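Local coordinates for protein PtLCIB4 H88A mutant (Phaeodactylum tricornutum, PDB 5B5Z) that belongs to the LCIB-type beta-carbonic anhydrases and, in its native form, probably interconverts carbon dioxide and bicarbonate at a bound zinc ion, at residues D61-P66 and G136-S141; I246-P249 and D254-V257; V143-A148 and A183-V188; K22-D27 and G122-V127; L18-K23 and V116-E121. All blocks are in the same frame, centred on the assembly; numbering follows the deposited sequence.

In the fold
Contacts 5 and 4 open first along the chain, both from helix 16-24, and close in 116-127 at the end of strand 107-117 and the loop after it; their centres lie about 3 Å apart. Contact 2, the hairpin of strands 238-247 and 255-264, comes last yet sits about 8 Å (centre to centre) from both, and strand 238-247 pairs with 107-117 in one mixed sheet. Contact 1 holds the zinc, its centre about 11 Å from that of contact 2, which it touches through Asn247. Contact 3 shares helix 140-154 with contact 1, centres about 14 Å apart. The N-terminal helix thus packs on one flank, the 183-192 helix on another, with the metal between them.

Contact 1: D61-P66 and G136-S141; sequences DEVTRP and GACCGS. With ZN (zinc ion), chain C.
A chi1 of -164° sets the Asp61 carboxylate opposite its backbone N and points it at Cys138, whose SG is likewise swung out (chi1 -175°) toward 61-66. Direct contact is modest: Cys138 SG lies 3.9 Å from Val63 CG2, the branch wedged between backbone N and carbonyl carbon, and it sits beside the Asp61 carboxylate as well. The stronger tie runs through solvent. Water 1, 1.9 Å from the zinc ion, donates to Asp61 OD2 over 2.6 Å and accepts a weak bond from Gly140 N. Asp61 OD2 itself stays 4.0 Å from the zinc ion, too far to be a ligand, and forms a salt bridge with Arg129. The other oxygen is used inward: Val63 N reaches Asp61 OD1 at 3.1 Å in a nearly straight bond (179°), coming from above the carboxylate plane, and this Asx turn fixes the rotation of the carboxylate. Both carboxylate oxygens are therefore held. A leucine at Asp61 would probably leave the zinc-bound water without its acceptor and Arg129 without its mate, and would break the turn. Across from it, a cis peptide joins Cys138 to Cys139, which binds the zinc ion through SG at 2.3 Å and stands at the N-cap of helix 140-154. Cys59 and His115 complete the protein ligands, giving the Cys-His-Cys-water zinc site, with an Asp-Arg pair beside it, that is characteristic of beta-carbonic anhydrases.

Contact 2: I246-P249 and D254-V257; sequences INTP and DFFV
The Phe255 ring meets Thr248 at its edge, with methyl CG2 near the ring plane and 4.1 Å from CD1, while Leu18 and Lys22 of helix 16-24 also touch this ring. The Asn247 amide and the Asp254 carboxylate are turned 57° against each other: Asn247 ND2 donates within its own amide plane to Asp254 OD2 (3.1 Å), yet arrives above the plane of the carboxylate. Thr248 N comes from that same side to Asp254 OD1, 3.0 Å away and almost straight (175°), so each oxygen takes one bond from 246-249. An alanine in place of Asp254 would probably leave Thr248 N and Asn247 ND2 without these acceptors and set the amide freer to turn. That matters because Asn247 OD1 holds His115 ND1, making Asn247 a second-shell partner of a zinc ligand. Thr248 OG1 bonds to Ser253 O. Further along, Ile246 and Phe255 are an antiparallel hydrogen-bonded pair (Ile246 N to Phe255 O 2.8 Å, Phe255 N to Ile246 O 3.0 Å), and Ile246 CD1 meets Val257 CG2 at 3.8 Å. The whole is the loop end of the beta hairpin formed by strands 238-247 and 255-264.

Contact 3: V143-A148 and A183-V188; sequences VAAAQA and AQQGYV
This is a helix-helix crossing in the LCIB-type beta-carbonic anhydrase fold: helix 140-154, which is preceded at its N-cap by the zinc ligand Cys139, packs on helix 183-192. Over the segments 143-148 and 183-188 the axes come within 9.7 Å and cross at -56°. The facing residues of 143-148 are alanines, consistent with this spacing, and Ala145 is central, its CA being 6.4 Å from the CA of Val188. Its methyl CB presses on Val188 CG1 at 3.6 Å, while Phe89 touches Val188 and both Arg189 and Leu192 add to the cover of Ala145. Beside this apolar point lies the Gln185 side chain. It leaves its helix with CG opposite the backbone N, then bends at chi2 (63°), and this carries the amide across to the other helix. There the carboxamide splits its two ends: OE1 is hydrogen-bonded to Ser141 OG, one turn back along helix 140-154, and NE2 packs on the alanine methyls while its own hydrogen bond goes to the turn before them. The far side of helix 140-154 is covered by helix 205-228, through Val143 and Ala146, whereas Gln184 and Tyr187 turn to the second subunit, where they pack on Gln184 and Ala183 of that chain. At the solvent side, Ala144 CB stands 3.8 Å from Gln185 NE2, and the same nitrogen lies 3.6 Å from Ala145 N.

Contact 4: K22-D27 and G122-V127; sequences KKAFPD and GKWGTV
An aromatic edge-to-face contact fastens the end of the N-terminal helix 16-24 to the loop that follows strand 107-117, against the central mixed sheet of this beta-carbonic anhydrase fold. Phe25, the first residue to leave helical backbone angles, directs its ring edge at the face of the six-membered ring of Trp124. The pair is an offset T-shape, with centroids 5.5 Å apart and planes at 79°. Trp124 CH2 lies in the plane of the Phe25 ring, close to both CD2 and CE2, so two neighbouring carbons of one edge share the approach. With chi1 near -55°, CG of Phe25 stands beside its own backbone N and opposite the carbonyl carbon, which sends the ring back toward the loop. The last helical residue joins in as well: the methyl of Ala24 approaches the benzo part of the indole. Val207 of helix 205-228 touches all three of these side chains, and Ile246 of the sheet packs against both rings, so the pair is buried between helix and sheet. Next to Trp124, Gly125 is bonded through its backbone to Gly117 and Cys138, at backbone angles where a CB would collide with the preceding carbonyl O. No hydrogen bond links 22-27 to 122-127. At the closest point Phe25 CE2 is 3.7 Å from Trp124 CH2, while Ala24 CB is 4.0 Å from Trp124 CZ2.

Contact 5: L18-K23 and V116-E121; sequences LTAVKK and VGVSWE
Val118 and Val21 make the tight part of this contact: Val118 CG1 meets Val21 CG2 at 3.9 Å, and the two side chains cross at about a right angle. The methyl doing the touching on Val118 occupies the rotamer position between backbone N and carbonyl carbon (chi1 60°), and its other branch, CG2, is left to face Ala20, whose CB is 4.3 Å off. One valine thus serves two successive residues of helix 16-24, with one methyl for each. Ile246 of the neighbouring strand touches both valines, and Trp124 and Thr248 close further round Val118, so this side is buried. Just past the end of strand 107-117, Val118 still shares a backbone hydrogen bond with Asn247. Beyond Val118 the side chains make no further contact with 18-23, and from Trp120 on they are exposed. Ser119 turns the chain there: its OG accepts from Glu121 N at 3.2 Å, a bent bond (135°) that forms an ST turn, and it also bonds to Lys123 N. Trp120 and Glu121 pack on each other, with Glu121 CG 3.4 Å above the centre of one ring face of Trp120. On the helix, Thr19, Lys22 and Lys23 are exposed too. A polar link comes from Thr17 of the same helix, whose OG1 is hydrogen-bonded to Ser119 O. Between 18-23 and 116-121 themselves there is no hydrogen bond or charge pair, which implies that this part of the helix is probably held by methyl packing, with Thr17 adding the hydrogen bond.

Contact 1: D61-P66 and G136-S141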
# COMPACT_ATOMS: atom_id res chain seq x y z
N ASP A 61 -7.17 2.46 -2.62
CA ASP A 61 -7.88 3.72 -2.92
C ASP A 61 -7.33 4.93 -2.11
O ASP A 61 -7.11 4.82 -0.91
CB ASP A 61 -9.37 3.50 -2.63
CG ASP A 61 -10.27 4.56 -3.23
OD1 ASP A 61 -9.86 5.74 -3.35
OD2 ASP A 61 -11.45 4.20 -3.52
N GLU A 62 -7.11 6.06 -2.78
CA GLU A 62 -6.60 7.26 -2.11
C GLU A 62 -7.48 7.72 -0.95
O GLU A 62 -7.00 8.33 -0.00
CB GLU A 62 -6.43 8.43 -3.10
CG GLU A 62 -7.71 8.86 -3.82
CD GLU A 62 -8.56 9.87 -3.05
OE1 GLU A 62 -9.71 10.13 -3.48
OE2 GLU A 62 -8.09 10.40 -2.02
N VAL A 63 -8.78 7.42 -1.00
CA VAL A 63 -9.67 7.90 0.06
C VAL A 63 -9.43 7.24 1.42
O VAL A 63 -9.95 7.71 2.43
CB VAL A 63 -11.18 7.71 -0.31
CG1 VAL A 63 -11.50 8.49 -1.57
CG2 VAL A 63 -11.53 6.24 -0.46
N THR A 64 -8.63 6.18 1.46
CA THR A 64 -8.40 5.52 2.73
C THR A 64 -7.20 6.12 3.47
O THR A 64 -7.00 5.85 4.66
CB THR A 64 -8.20 3.99 2.55
OG1 THR A 64 -6.98 3.76 1.85
CG2 THR A 64 -9.36 3.37 1.77
N ARG A 65 -6.42 6.96 2.79
CA ARG A 65 -5.22 7.55 3.40
C ARG A 65 -5.43 8.34 4.71
O ARG A 65 -4.55 8.29 5.57
CB ARG A 65 -4.51 8.47 2.39
CG ARG A 65 -4.02 7.80 1.07
CD ARG A 65 -2.85 6.84 1.23
NE ARG A 65 -3.29 5.50 1.59
CZ ARG A 65 -3.76 4.61 0.71
NH1 ARG A 65 -4.15 3.42 1.14
NH2 ARG A 65 -3.83 4.91 -0.58
N PRO A 66 -6.55 9.08 4.87
CA PRO A 66 -6.67 9.85 6.13
C PRO A 66 -6.58 9.02 7.41
O PRO A 66 -6.03 9.48 8.41
CB PRO A 66 -8.05 10.49 6.01
CG PRO A 66 -8.24 10.65 4.54
CD PRO A 66 -7.66 9.41 3.95
N GLY A 136 -17.88 8.02 -8.83
CA GLY A 136 -17.74 6.61 -9.13
C GLY A 136 -17.83 5.77 -7.87
O GLY A 136 -18.07 6.30 -6.78
N ALA A 137 -17.62 4.47 -8.02
CA ALA A 137 -17.82 3.53 -6.92
C ALA A 137 -16.78 3.67 -5.82
O ALA A 137 -15.62 4.02 -6.08
CB ALA A 137 -17.83 2.12 -7.46
N CYS A 138 -17.20 3.37 -4.60
CA CYS A 138 -16.31 3.37 -3.44
C CYS A 138 -16.91 2.40 -2.42
O CYS A 138 -17.93 2.72 -1.81
CB CYS A 138 -16.20 4.78 -2.85
SG CYS A 138 -15.04 4.98 -1.48
N CYS A 139 -16.35 1.21 -2.22
CA CYS A 139 -15.11 0.69 -2.78
C CYS A 139 -15.24 0.17 -4.22
O CYS A 139 -15.96 -0.77 -4.45
CB CYS A 139 -14.65 -0.42 -1.83
SG CYS A 139 -13.11 -1.28 -2.36
N GLY A 140 -14.51 0.74 -5.17
CA GLY A 140 -14.57 0.30 -6.55
C GLY A 140 -14.30 -1.18 -6.77
O GLY A 140 -15.04 -1.88 -7.48
N SER A 141 -13.23 -1.67 -6.15
CA SER A 141 -12.87 -3.07 -6.25
C SER A 141 -13.96 -3.99 -5.72
O SER A 141 -14.32 -4.96 -6.38
CB SER A 141 -11.55 -3.33 -5.49
OG SER A 141 -11.33 -4.72 -5.32
ZN ZN C . -11.51 0.37 -2.22
O HOH W 1 -11.88 1.62 -3.63

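Contact 2: I246-P249 and D254-V257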
# COMPACT_ATOMS: atom_id res chain seq x y z
N ILE A 246 -15.56 4.36 6.79
CA ILE A 246 -16.62 5.06 6.08
C ILE A 246 -16.10 6.40 5.55
O ILE A 246 -15.75 7.28 6.31
CB ILE A 246 -17.86 5.26 6.97
CG1 ILE A 246 -18.40 3.90 7.40
CG2 ILE A 246 -18.92 6.07 6.24
CD1 ILE A 246 -19.60 3.99 8.35
N ASN A 247 -16.01 6.50 4.23
CA ASN A 247 -15.45 7.68 3.59
C ASN A 247 -16.55 8.67 3.23
O ASN A 247 -17.44 8.37 2.42
CB ASN A 247 -14.65 7.28 2.36
CG ASN A 247 -13.57 6.27 2.69
OD1 ASN A 247 -13.53 5.18 2.13
ND2 ASN A 247 -12.73 6.62 3.63
N THR A 248 -16.47 9.86 3.81
CA THR A 248 -17.53 10.86 3.69
C THR A 248 -17.07 12.05 2.84
O THR A 248 -15.88 12.16 2.55
CB THR A 248 -17.93 11.35 5.08
OG1 THR A 248 -16.78 11.92 5.71
CG2 THR A 248 -18.46 10.18 5.93
N PRO A 249 -18.00 12.94 2.45
CA PRO A 249 -17.57 14.14 1.71
C PRO A 249 -16.50 14.96 2.45
O PRO A 249 -16.33 14.83 3.67
CB PRO A 249 -18.88 14.93 1.57
CG PRO A 249 -19.94 13.88 1.53
CD PRO A 249 -19.47 12.84 2.52
N ASP A 254 -14.29 11.50 8.38
CA ASP A 254 -14.51 10.10 8.06
C ASP A 254 -14.89 9.37 9.34
O ASP A 254 -14.67 9.87 10.44
CB ASP A 254 -13.25 9.48 7.46
CG ASP A 254 -13.14 9.68 5.96
OD1 ASP A 254 -13.98 10.39 5.35
OD2 ASP A 254 -12.17 9.14 5.39
N PHE A 255 -15.46 8.18 9.19
CA PHE A 255 -15.87 7.37 10.33
C PHE A 255 -15.28 5.97 10.24
O PHE A 255 -14.81 5.54 9.18
CB PHE A 255 -17.40 7.29 10.43
CG PHE A 255 -18.05 8.57 10.89
CD1 PHE A 255 -18.16 9.64 10.03
CD2 PHE A 255 -18.52 8.69 12.19
CE1 PHE A 255 -18.75 10.84 10.45
CE2 PHE A 255 -19.11 9.88 12.62
CZ PHE A 255 -19.22 10.95 11.75
N PHE A 256 -15.31 5.27 11.36
CA PHE A 256 -14.88 3.89 11.41
C PHE A 256 -15.80 3.11 12.34
O PHE A 256 -16.13 3.58 13.43
CB PHE A 256 -13.41 3.81 11.89
CG PHE A 256 -12.75 2.46 11.64
CD1 PHE A 256 -12.81 1.44 12.59
CD2 PHE A 256 -12.05 2.23 10.45
CE1 PHE A 256 -12.19 0.20 12.36
CE2 PHE A 256 -11.42 1.00 10.22
CZ PHE A 256 -11.50 -0.01 11.17
N VAL A 257 -16.21 1.94 11.88
CA VAL A 257 -17.01 1.02 12.67
C VAL A 257 -16.12 -0.08 13.21
O VAL A 257 -15.70 -0.95 12.45
CB VAL A 257 -18.13 0.38 11.82
CG1 VAL A 257 -19.09 -0.45 12.70
CG2 VAL A 257 -18.85 1.45 11.02
O HOH W 2 -14.33 12.89 4.56

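Contact 3: V143-A148 and A183-V188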
# COMPACT_ATOMS: atom_id res chain seq x y z
N VAL A 143 -17.14 -3.37 -5.27
CA VAL A 143 -18.39 -3.25 -6.04
C VAL A 143 -18.31 -4.04 -7.34
O VAL A 143 -19.25 -4.76 -7.69
CB VAL A 143 -18.72 -1.77 -6.33
CG1 VAL A 143 -19.82 -1.66 -7.39
CG2 VAL A 143 -19.15 -1.06 -5.05
N ALA A 144 -17.17 -3.95 -8.03
CA ALA A 144 -16.95 -4.74 -9.24
C ALA A 144 -16.98 -6.24 -8.95
O ALA A 144 -17.58 -7.02 -9.71
CB ALA A 144 -15.61 -4.35 -9.88
N ALA A 145 -16.34 -6.65 -7.86
CA ALA A 145 -16.33 -8.05 -7.48
C ALA A 145 -17.73 -8.51 -7.13
O ALA A 145 -18.14 -9.60 -7.52
CB ALA A 145 -15.39 -8.30 -6.31
N ALA A 146 -18.46 -7.69 -6.39
CA ALA A 146 -19.83 -8.03 -6.00
C ALA A 146 -20.71 -8.26 -7.22
O ALA A 146 -21.48 -9.24 -7.27
CB ALA A 146 -20.42 -6.92 -5.13
N GLN A 147 -20.61 -7.37 -8.20
CA GLN A 147 -21.37 -7.51 -9.44
C GLN A 147 -21.08 -8.84 -10.11
O GLN A 147 -21.99 -9.57 -10.48
CB GLN A 147 -21.06 -6.35 -10.39
CG GLN A 147 -21.75 -5.05 -10.00
CD GLN A 147 -21.17 -3.82 -10.68
OE1 GLN A 147 -20.07 -3.86 -11.24
NE2 GLN A 147 -21.92 -2.71 -10.64
N ALA A 148 -19.80 -9.17 -10.24
CA ALA A 148 -19.39 -10.42 -10.87
C ALA A 148 -19.90 -11.67 -10.13
O ALA A 148 -20.39 -12.62 -10.77
CB ALA A 148 -17.88 -10.47 -10.99
N ALA A 183 -4.20 -10.23 -10.77
CA ALA A 183 -4.44 -11.31 -9.81
C ALA A 183 -5.18 -10.86 -8.55
O ALA A 183 -5.99 -11.62 -8.01
CB ALA A 183 -3.12 -11.97 -9.44
N GLN A 184 -4.92 -9.65 -8.06
CA GLN A 184 -5.61 -9.19 -6.86
C GLN A 184 -7.12 -9.14 -7.01
O GLN A 184 -7.86 -9.58 -6.13
CB GLN A 184 -5.09 -7.81 -6.44
CG GLN A 184 -4.18 -7.92 -5.25
CD GLN A 184 -3.58 -6.62 -4.76
OE1 GLN A 184 -4.21 -5.56 -4.77
NE2 GLN A 184 -2.35 -6.70 -4.29
N GLN A 185 -7.60 -8.60 -8.13
CA GLN A 185 -9.04 -8.48 -8.27
C GLN A 185 -9.66 -9.88 -8.37
O GLN A 185 -10.78 -10.08 -7.93
CB GLN A 185 -9.40 -7.63 -9.49
CG GLN A 185 -10.90 -7.37 -9.64
CD GLN A 185 -11.50 -6.57 -8.48
OE1 GLN A 185 -10.77 -6.02 -7.64
NE2 GLN A 185 -12.82 -6.51 -8.44
N GLY A 186 -8.93 -10.83 -8.93
CA GLY A 186 -9.39 -12.20 -9.00
C GLY A 186 -9.52 -12.77 -7.60
O GLY A 186 -10.48 -13.49 -7.30
N TYR A 187 -8.56 -12.45 -6.74
CA TYR A 187 -8.62 -12.88 -5.35
C TYR A 187 -9.81 -12.24 -4.63
O TYR A 187 -10.45 -12.88 -3.79
CB TYR A 187 -7.31 -12.55 -4.62
CG TYR A 187 -6.12 -13.41 -5.00
CD1 TYR A 187 -6.24 -14.78 -5.17
CD2 TYR A 187 -4.86 -12.84 -5.20
CE1 TYR A 187 -5.15 -15.57 -5.51
CE2 TYR A 187 -3.76 -13.61 -5.55
CZ TYR A 187 -3.91 -14.97 -5.70
OH TYR A 187 -2.82 -15.74 -6.05
N VAL A 188 -10.10 -10.98 -4.92
CA VAL A 188 -11.24 -10.32 -4.28
C VAL A 188 -12.54 -11.02 -4.68
O VAL A 188 -13.41 -11.28 -3.83
CB VAL A 188 -11.32 -8.82 -4.65
CG1 VAL A 188 -12.60 -8.18 -4.11
CG2 VAL A 188 -10.07 -8.09 -4.16

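Contact 4: K22-D27 and G122-V127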
# COMPACT_ATOMS: atom_id res chain seq x y z
N LYS A 22 -25.24 6.90 10.86
CA LYS A 22 -25.67 6.43 12.18
C LYS A 22 -26.86 5.47 12.06
O LYS A 22 -27.05 4.59 12.91
CB LYS A 22 -26.02 7.62 13.09
CG LYS A 22 -24.82 8.49 13.46
CD LYS A 22 -23.66 7.64 13.97
CE LYS A 22 -22.49 8.51 14.43
NZ LYS A 22 -22.87 9.37 15.59
N LYS A 23 -27.62 5.61 10.99
CA LYS A 23 -28.76 4.73 10.73
C LYS A 23 -28.28 3.29 10.52
O LYS A 23 -28.83 2.35 11.09
CB LYS A 23 -29.55 5.20 9.50
CG LYS A 23 -31.05 5.30 9.67
CD LYS A 23 -31.74 5.49 8.32
CE LYS A 23 -33.09 4.76 8.31
NZ LYS A 23 -33.91 5.19 7.15
N ALA A 24 -27.21 3.14 9.75
CA ALA A 24 -26.75 1.81 9.39
C ALA A 24 -25.70 1.30 10.38
O ALA A 24 -25.60 0.09 10.62
CB ALA A 24 -26.18 1.81 7.97
N PHE A 25 -24.93 2.23 10.92
CA PHE A 25 -23.81 1.92 11.83
C PHE A 25 -23.87 2.81 13.07
O PHE A 25 -23.17 3.80 13.17
CB PHE A 25 -22.47 2.11 11.09
CG PHE A 25 -22.37 1.30 9.81
CD1 PHE A 25 -22.14 -0.06 9.87
CD2 PHE A 25 -22.55 1.90 8.58
CE1 PHE A 25 -22.09 -0.81 8.72
CE2 PHE A 25 -22.49 1.15 7.41
CZ PHE A 25 -22.25 -0.21 7.49
N PRO A 26 -24.74 2.46 14.04
CA PRO A 26 -25.00 3.30 15.21
C PRO A 26 -23.76 3.56 16.03
O PRO A 26 -23.69 4.59 16.71
CB PRO A 26 -25.99 2.47 16.03
CG PRO A 26 -26.55 1.52 15.12
CD PRO A 26 -25.63 1.29 13.98
N ASP A 27 -22.82 2.63 15.98
CA ASP A 27 -21.64 2.68 16.84
C ASP A 27 -20.44 3.31 16.15
O ASP A 27 -19.35 3.29 16.71
CB ASP A 27 -21.29 1.28 17.36
CG ASP A 27 -21.12 0.24 16.25
OD1 ASP A 27 -21.68 0.42 15.14
OD2 ASP A 27 -20.47 -0.79 16.50
N GLY A 122 -26.50 10.90 1.19
CA GLY A 122 -26.69 9.71 2.00
C GLY A 122 -26.75 8.39 1.24
O GLY A 122 -27.26 7.39 1.75
N LYS A 123 -26.23 8.39 0.02
CA LYS A 123 -26.23 7.19 -0.81
C LYS A 123 -24.94 6.40 -0.57
O LYS A 123 -23.84 6.97 -0.60
CB LYS A 123 -26.36 7.56 -2.30
CG LYS A 123 -26.23 6.40 -3.27
CD LYS A 123 -26.44 6.86 -4.72
CE LYS A 123 -26.64 5.68 -5.68
NZ LYS A 123 -28.09 5.35 -5.88
N TRP A 124 -25.06 5.10 -0.31
CA TRP A 124 -23.90 4.25 -0.02
C TRP A 124 -23.22 3.76 -1.29
O TRP A 124 -23.86 3.58 -2.33
CB TRP A 124 -24.31 3.05 0.84
CG TRP A 124 -24.74 3.43 2.21
CD1 TRP A 124 -26.02 3.58 2.66
CD2 TRP A 124 -23.88 3.74 3.32
NE1 TRP A 124 -26.01 3.96 3.98
CE2 TRP A 124 -24.71 4.06 4.41
CE3 TRP A 124 -22.49 3.76 3.49
CZ2 TRP A 124 -24.20 4.41 5.66
CZ3 TRP A 124 -21.98 4.10 4.73
CH2 TRP A 124 -22.84 4.42 5.80
N GLY A 125 -21.91 3.53 -1.22
CA GLY A 125 -21.19 2.94 -2.33
C GLY A 125 -20.58 3.94 -3.28
O GLY A 125 -20.08 3.57 -4.34
N THR A 126 -20.63 5.22 -2.90
CA THR A 126 -20.08 6.29 -3.72
C THR A 126 -19.74 7.49 -2.85
O THR A 126 -20.33 7.71 -1.79
CB THR A 126 -21.07 6.70 -4.84
OG1 THR A 126 -20.43 7.64 -5.72
CG2 THR A 126 -22.36 7.31 -4.27
N VAL A 127 -18.77 8.28 -3.30
CA VAL A 127 -18.42 9.50 -2.59
C VAL A 127 -17.72 10.45 -3.57
O VAL A 127 -17.05 10.01 -4.50
CB VAL A 127 -17.55 9.23 -1.34
CG1 VAL A 127 -16.15 8.73 -1.74
CG2 VAL A 127 -17.47 10.47 -0.46

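Contact 5: L18-K23 and V116-E121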
# COMPACT_ATOMS: atom_id res chain seq x y z
N LEU A 18 -24.60 12.25 7.81
CA LEU A 18 -24.41 11.75 9.16
C LEU A 18 -25.58 10.88 9.62
O LEU A 18 -25.40 9.86 10.29
CB LEU A 18 -24.18 12.90 10.15
CG LEU A 18 -23.97 12.53 11.62
CD1 LEU A 18 -22.82 11.55 11.77
CD2 LEU A 18 -23.71 13.77 12.48
N THR A 19 -26.80 11.27 9.25
CA THR A 19 -27.97 10.46 9.56
C THR A 19 -27.86 9.07 8.94
O THR A 19 -28.11 8.06 9.60
CB THR A 19 -29.26 11.14 9.08
OG1 THR A 19 -29.48 12.31 9.87
CG2 THR A 19 -30.45 10.19 9.21
N ALA A 20 -27.49 9.02 7.67
CA ALA A 20 -27.33 7.77 6.96
C ALA A 20 -26.30 6.88 7.66
O ALA A 20 -26.52 5.69 7.85
CB ALA A 20 -26.92 8.02 5.53
N VAL A 21 -25.18 7.49 8.06
CA VAL A 21 -24.11 6.75 8.71
C VAL A 21 -24.57 6.11 10.02
O VAL A 21 -24.33 4.93 10.24
CB VAL A 21 -22.89 7.66 9.00
CG1 VAL A 21 -21.89 6.97 9.95
CG2 VAL A 21 -22.22 8.06 7.68
N LYS A 22 -25.24 6.90 10.86
CA LYS A 22 -25.67 6.43 12.18
C LYS A 22 -26.86 5.47 12.06
O LYS A 22 -27.05 4.59 12.91
CB LYS A 22 -26.02 7.62 13.09
CG LYS A 22 -24.82 8.49 13.46
CD LYS A 22 -23.66 7.64 13.97
CE LYS A 22 -22.49 8.51 14.43
NZ LYS A 22 -22.87 9.37 15.59
N LYS A 23 -27.62 5.61 10.99
CA LYS A 23 -28.76 4.73 10.73
C LYS A 23 -28.28 3.29 10.52
O LYS A 23 -28.83 2.35 11.09
CB LYS A 23 -29.55 5.20 9.50
CG LYS A 23 -31.05 5.30 9.67
CD LYS A 23 -31.74 5.49 8.32
CE LYS A 23 -33.09 4.76 8.31
NZ LYS A 23 -33.91 5.19 7.15
N VAL A 116 -16.19 2.04 2.50
CA VAL A 116 -17.37 2.35 1.70
C VAL A 116 -17.58 3.86 1.69
O VAL A 116 -17.38 4.51 2.71
CB VAL A 116 -18.62 1.62 2.24
CG1 VAL A 116 -18.91 2.02 3.68
CG2 VAL A 116 -19.81 1.89 1.33
N GLY A 117 -17.94 4.39 0.53
CA GLY A 117 -18.27 5.80 0.42
C GLY A 117 -19.72 6.07 0.76
O GLY A 117 -20.59 5.22 0.54
N VAL A 118 -19.98 7.23 1.34
CA VAL A 118 -21.36 7.66 1.53
C VAL A 118 -21.42 9.12 1.05
O VAL A 118 -20.54 9.91 1.38
CB VAL A 118 -21.83 7.50 2.99
CG1 VAL A 118 -20.97 8.33 3.96
CG2 VAL A 118 -23.32 7.87 3.10
N SER A 119 -22.41 9.44 0.24
CA SER A 119 -22.42 10.72 -0.46
C SER A 119 -23.09 11.81 0.36
O SER A 119 -23.62 11.56 1.44
CB SER A 119 -23.13 10.60 -1.81
OG SER A 119 -24.52 10.41 -1.64
N TRP A 120 -23.07 13.03 -0.17
CA TRP A 120 -23.73 14.15 0.48
C TRP A 120 -25.24 13.90 0.55
O TRP A 120 -25.91 14.44 1.43
CB TRP A 120 -23.44 15.46 -0.27
CG TRP A 120 -24.03 15.51 -1.65
CD1 TRP A 120 -23.60 14.83 -2.75
CD2 TRP A 120 -25.17 16.28 -2.07
NE1 TRP A 120 -24.40 15.14 -3.83
CE2 TRP A 120 -25.36 16.03 -3.44
CE3 TRP A 120 -26.03 17.17 -1.42
CZ2 TRP A 120 -26.39 16.63 -4.17
CZ3 TRP A 120 -27.05 17.76 -2.15
CH2 TRP A 120 -27.22 17.49 -3.51
N GLU A 121 -25.76 13.05 -0.34
CA GLU A 121 -27.19 12.69 -0.33
C GLU A 121 -27.51 11.44 0.50
O GLU A 121 -28.65 10.96 0.48
CB GLU A 121 -27.70 12.44 -1.75
CG GLU A 121 -27.70 13.63 -2.69
CD GLU A 121 -27.63 13.18 -4.15
OE1 GLU A 121 -28.29 12.18 -4.50
OE2 GLU A 121 -26.91 13.82 -4.95